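Local coordinates for protein glycosyl hydrolase (PDB 5NDX) that probably hydrolyses O-glycosidic bonds as a family 39 glycoside hydrolase, a bacterial orthologue of human alpha-L-iduronidase, at residues D389-R401 with G406-I418. The protein carries 2 engineered substitutions. Residues are numbered along the deposited sequence; the frame is centred on the assembly and turned at random.
Unlike the reference sequence in segment 406-418: Val407 (reference Leu).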
# COMPACT_ATOMS: atom_id res chain seq x y z
N ASP A 389 4.37 -10.26 24.33
CA ASP A 389 5.49 -9.34 24.46
C ASP A 389 6.18 -9.20 23.11
O ASP A 389 7.26 -9.76 22.89
CB ASP A 389 6.47 -9.89 25.51
CG ASP A 389 7.53 -8.87 25.91
OD1 ASP A 389 7.60 -7.76 25.36
OD2 ASP A 389 8.33 -9.20 26.77
N PRO A 390 5.53 -8.48 22.18
CA PRO A 390 5.96 -8.48 20.78
C PRO A 390 7.36 -7.95 20.57
O PRO A 390 8.07 -8.49 19.75
CB PRO A 390 4.92 -7.63 20.06
CG PRO A 390 4.12 -6.98 21.11
CD PRO A 390 4.34 -7.63 22.41
N ASP A 391 7.76 -6.95 21.34
CA ASP A 391 9.12 -6.41 21.19
C ASP A 391 10.21 -7.42 21.57
O ASP A 391 11.27 -7.36 21.02
CB ASP A 391 9.30 -5.08 21.92
CG ASP A 391 8.34 -3.99 21.41
OD1 ASP A 391 7.97 -3.95 20.21
OD2 ASP A 391 7.96 -3.14 22.21
N GLN A 392 9.91 -8.40 22.41
CA GLN A 392 10.85 -9.46 22.78
C GLN A 392 10.70 -10.71 21.94
O GLN A 392 11.68 -11.24 21.52
CB GLN A 392 10.67 -9.89 24.24
CG GLN A 392 10.94 -8.80 25.27
CD GLN A 392 12.39 -8.40 25.28
OE1 GLN A 392 13.26 -9.23 25.56
NE2 GLN A 392 12.67 -7.14 24.96
N ASP A 393 9.51 -11.25 21.75
CA ASP A 393 9.44 -12.54 21.04
C ASP A 393 8.74 -12.55 19.66
O ASP A 393 8.59 -13.59 19.06
CB ASP A 393 8.86 -13.62 21.94
CG ASP A 393 7.47 -13.29 22.40
OD1 ASP A 393 6.71 -12.72 21.58
OD2 ASP A 393 7.15 -13.57 23.58
N GLY A 394 8.29 -11.42 19.18
CA GLY A 394 7.79 -11.38 17.84
C GLY A 394 6.33 -11.71 17.57
O GLY A 394 5.88 -11.49 16.43
N LEU A 395 5.59 -12.17 18.58
CA LEU A 395 4.16 -12.43 18.41
C LEU A 395 3.34 -11.20 18.81
O LEU A 395 3.32 -10.78 19.99
CB LEU A 395 3.71 -13.69 19.19
CG LEU A 395 2.30 -14.17 18.87
CD1 LEU A 395 2.20 -14.69 17.44
CD2 LEU A 395 1.94 -15.30 19.82
N ALA A 396 2.65 -10.63 17.81
CA ALA A 396 1.89 -9.40 17.97
C ALA A 396 0.50 -9.57 17.38
O ALA A 396 0.22 -10.49 16.57
CB ALA A 396 2.63 -8.23 17.29
N ILE A 397 -0.40 -8.70 17.81
CA ILE A 397 -1.80 -8.80 17.39
C ILE A 397 -2.45 -7.43 17.11
O ILE A 397 -2.12 -6.47 17.77
CB ILE A 397 -2.57 -9.60 18.44
CG1 ILE A 397 -3.95 -9.99 17.88
CG2 ILE A 397 -2.72 -8.82 19.77
CD1 ILE A 397 -4.61 -11.03 18.74
N LEU A 398 -3.31 -7.34 16.08
CA LEU A 398 -4.18 -6.16 15.84
C LEU A 398 -5.62 -6.72 15.86
O LEU A 398 -6.08 -7.29 14.87
CB LEU A 398 -3.88 -5.48 14.51
CG LEU A 398 -2.45 -4.91 14.35
CD1 LEU A 398 -2.15 -4.63 12.90
CD2 LEU A 398 -2.28 -3.64 15.19
N PRO A 399 -6.31 -6.56 16.99
CA PRO A 399 -7.61 -7.17 17.18
C PRO A 399 -8.68 -6.13 17.02
O PRO A 399 -8.70 -5.18 17.80
CB PRO A 399 -7.54 -7.68 18.61
CG PRO A 399 -6.66 -6.70 19.30
CD PRO A 399 -5.78 -6.02 18.26
N THR A 400 -9.50 -6.25 15.97
CA THR A 400 -10.48 -5.23 15.64
C THR A 400 -11.89 -5.80 15.51
O THR A 400 -12.07 -6.96 15.16
CB THR A 400 -10.16 -4.45 14.35
OG1 THR A 400 -10.26 -5.32 13.22
CG2 THR A 400 -8.79 -3.80 14.44
N ARG A 401 -12.87 -4.96 15.81
CA ARG A 401 -14.31 -5.23 15.55
C ARG A 401 -14.69 -4.57 14.23
O ARG A 401 -14.31 -3.44 13.95
CB ARG A 401 -15.19 -4.67 16.67
CG ARG A 401 -16.67 -5.15 16.73
CD ARG A 401 -17.42 -4.35 17.83
NE ARG A 401 -17.47 -2.93 17.44
CZ ARG A 401 -17.86 -1.87 18.18
NH1 ARG A 401 -18.25 -2.03 19.44
NH2 ARG A 401 -17.82 -0.62 17.61
N GLY A 406 -18.72 -8.76 14.45
CA GLY A 406 -17.69 -9.70 14.00
C GLY A 406 -16.34 -9.05 14.13
O GLY A 406 -16.26 -7.88 14.56
N VAL A 407 -15.29 -9.83 13.86
CA VAL A 407 -13.94 -9.35 14.09
C VAL A 407 -13.03 -9.61 12.91
O VAL A 407 -13.28 -10.51 12.11
CB VAL A 407 -13.34 -9.91 15.41
CG1 VAL A 407 -14.24 -9.54 16.58
CG2 VAL A 407 -13.13 -11.41 15.35
N SER A 408 -12.00 -8.78 12.81
CA SER A 408 -10.89 -8.98 11.94
C SER A 408 -9.66 -8.82 12.79
O SER A 408 -9.42 -7.76 13.41
CB SER A 408 -10.86 -7.94 10.81
OG SER A 408 -9.74 -8.16 9.95
N ILE A 409 -8.85 -9.87 12.80
CA ILE A 409 -7.65 -9.94 13.63
C ILE A 409 -6.42 -10.26 12.78
O ILE A 409 -6.42 -11.27 12.06
CB ILE A 409 -7.80 -11.03 14.67
CG1 ILE A 409 -8.96 -10.73 15.62
CG2 ILE A 409 -6.50 -11.22 15.48
CD1 ILE A 409 -9.49 -11.96 16.29
N SER A 410 -5.40 -9.40 12.85
CA SER A 410 -4.11 -9.70 12.26
C SER A 410 -3.25 -10.34 13.35
O SER A 410 -3.03 -9.75 14.41
CB SER A 410 -3.43 -8.46 11.73
OG SER A 410 -4.15 -7.90 10.65
N LEU A 411 -2.79 -11.57 13.11
CA LEU A 411 -1.82 -12.22 14.02
C LEU A 411 -0.45 -12.24 13.30
O LEU A 411 -0.29 -12.86 12.22
CB LEU A 411 -2.30 -13.61 14.34
CG LEU A 411 -1.49 -14.32 15.42
CD1 LEU A 411 -1.63 -13.62 16.77
CD2 LEU A 411 -1.98 -15.76 15.52
N ILE A 412 0.53 -11.56 13.89
CA ILE A 412 1.79 -11.24 13.27
C ILE A 412 2.90 -12.04 14.00
O ILE A 412 2.98 -11.95 15.22
CB ILE A 412 2.06 -9.75 13.45
CG1 ILE A 412 0.92 -8.91 12.86
CG2 ILE A 412 3.40 -9.35 12.87
CD1 ILE A 412 0.86 -7.52 13.44
N HIS A 413 3.70 -12.84 13.29
CA HIS A 413 4.85 -13.51 13.94
C HIS A 413 6.06 -13.09 13.14
O HIS A 413 6.24 -13.53 12.01
CB HIS A 413 4.60 -14.99 13.96
CG HIS A 413 5.46 -15.79 14.89
ND1 HIS A 413 6.23 -15.25 15.91
CD2 HIS A 413 5.64 -17.12 14.97
CE1 HIS A 413 6.85 -16.21 16.57
NE2 HIS A 413 6.49 -17.36 16.03
N SER A 414 6.78 -12.12 13.68
CA SER A 414 7.82 -11.45 12.96
C SER A 414 8.86 -10.93 13.95
O SER A 414 8.50 -10.30 14.98
CB SER A 414 7.24 -10.29 12.14
OG SER A 414 8.22 -9.43 11.59
N VAL A 415 10.13 -11.20 13.64
CA VAL A 415 11.27 -10.55 14.32
C VAL A 415 12.15 -9.84 13.27
O VAL A 415 12.08 -10.14 12.06
CB VAL A 415 12.14 -11.57 15.10
CG1 VAL A 415 11.34 -12.25 16.23
CG2 VAL A 415 12.71 -12.66 14.17
N ASP A 416 13.00 -8.93 13.74
CA ASP A 416 13.88 -8.17 12.87
C ASP A 416 14.84 -9.09 12.12
O ASP A 416 15.08 -8.89 10.92
CB ASP A 416 14.66 -7.15 13.72
CG ASP A 416 13.79 -5.98 14.14
OD1 ASP A 416 12.61 -5.88 13.75
OD2 ASP A 416 14.28 -5.12 14.86
N ALA A 417 15.35 -10.11 12.80
CA ALA A 417 16.32 -10.99 12.14
C ALA A 417 15.69 -11.80 11.01
O ALA A 417 14.63 -12.45 11.15
CB ALA A 417 17.07 -11.89 13.14
N ILE A 418 16.36 -11.74 9.87
CA ILE A 418 15.88 -12.32 8.61
C ILE A 418 16.01 -13.85 8.57
O ILE A 418 15.19 -14.54 8.02
CB ILE A 418 16.70 -11.71 7.45
CG1 ILE A 418 16.34 -10.21 7.35
CG2 ILE A 418 16.37 -12.39 6.11
CD1 ILE A 418 17.47 -9.40 6.77
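Strands 395-401 and 407-413 form an antiparallel beta hairpin in the large beta sheet of the chain, apart from the parallel TIM-barrel strands. Ala396 pairs with Ile412, Leu398 with Ser410 and Thr400 with Ser408, each through two backbone hydrogen bonds. The bonds of the first pair are nearly straight: Ala396 N meets Ile412 O at 2.9 Å with an N-H...O angle of 171°. Past the strand end, Ser414 N still donates to Gly394 O. Gly394 has a positive phi of 88° and carries the chain out of helix 390-393 into the hairpin. Asp393 OD1 closes an Asx turn on Leu395 N, and its OD2 is salt-bridged to Arg2.

One face of the hairpin is mainly apolar. Ile397 lays CG1 over Ile409 CG2 at 3.7 Å, the two side chains crossing at a slant. Leu395 CD1 meets Leu411 CD1 at 4.0 Å. Both leucines hold CG anti to the backbone N, which brings these methyls over the partner strand. Strand 422-431 packs against this face, with Val426 on Leu395 and Val430 on Ile409. His413 lies on the same face, with Gly394 O in its ring plane at the edge. That oxygen is 3.8 Å from His413 ND1, too far for a hydrogen bond, and ND1 is buried with no partner in the model.

The other face mixes Ala396, Leu398 and Ile412 with hydroxyls. Gln521 on the next strand binds those of Ser408 and Ser410. Thr400 OG1 donates to Ser408 O at 2.6 Å, in the carbonyl plane and on a lone pair. A chi1 of 67° sets OG1 between the backbone N and carbonyl carbon, within reach of that oxygen. OG1 also hydrogen-bonds Gly376 N. Ser408 O thus takes two bonds from Thr400, so backbone and side chain together fix this end of the hairpin.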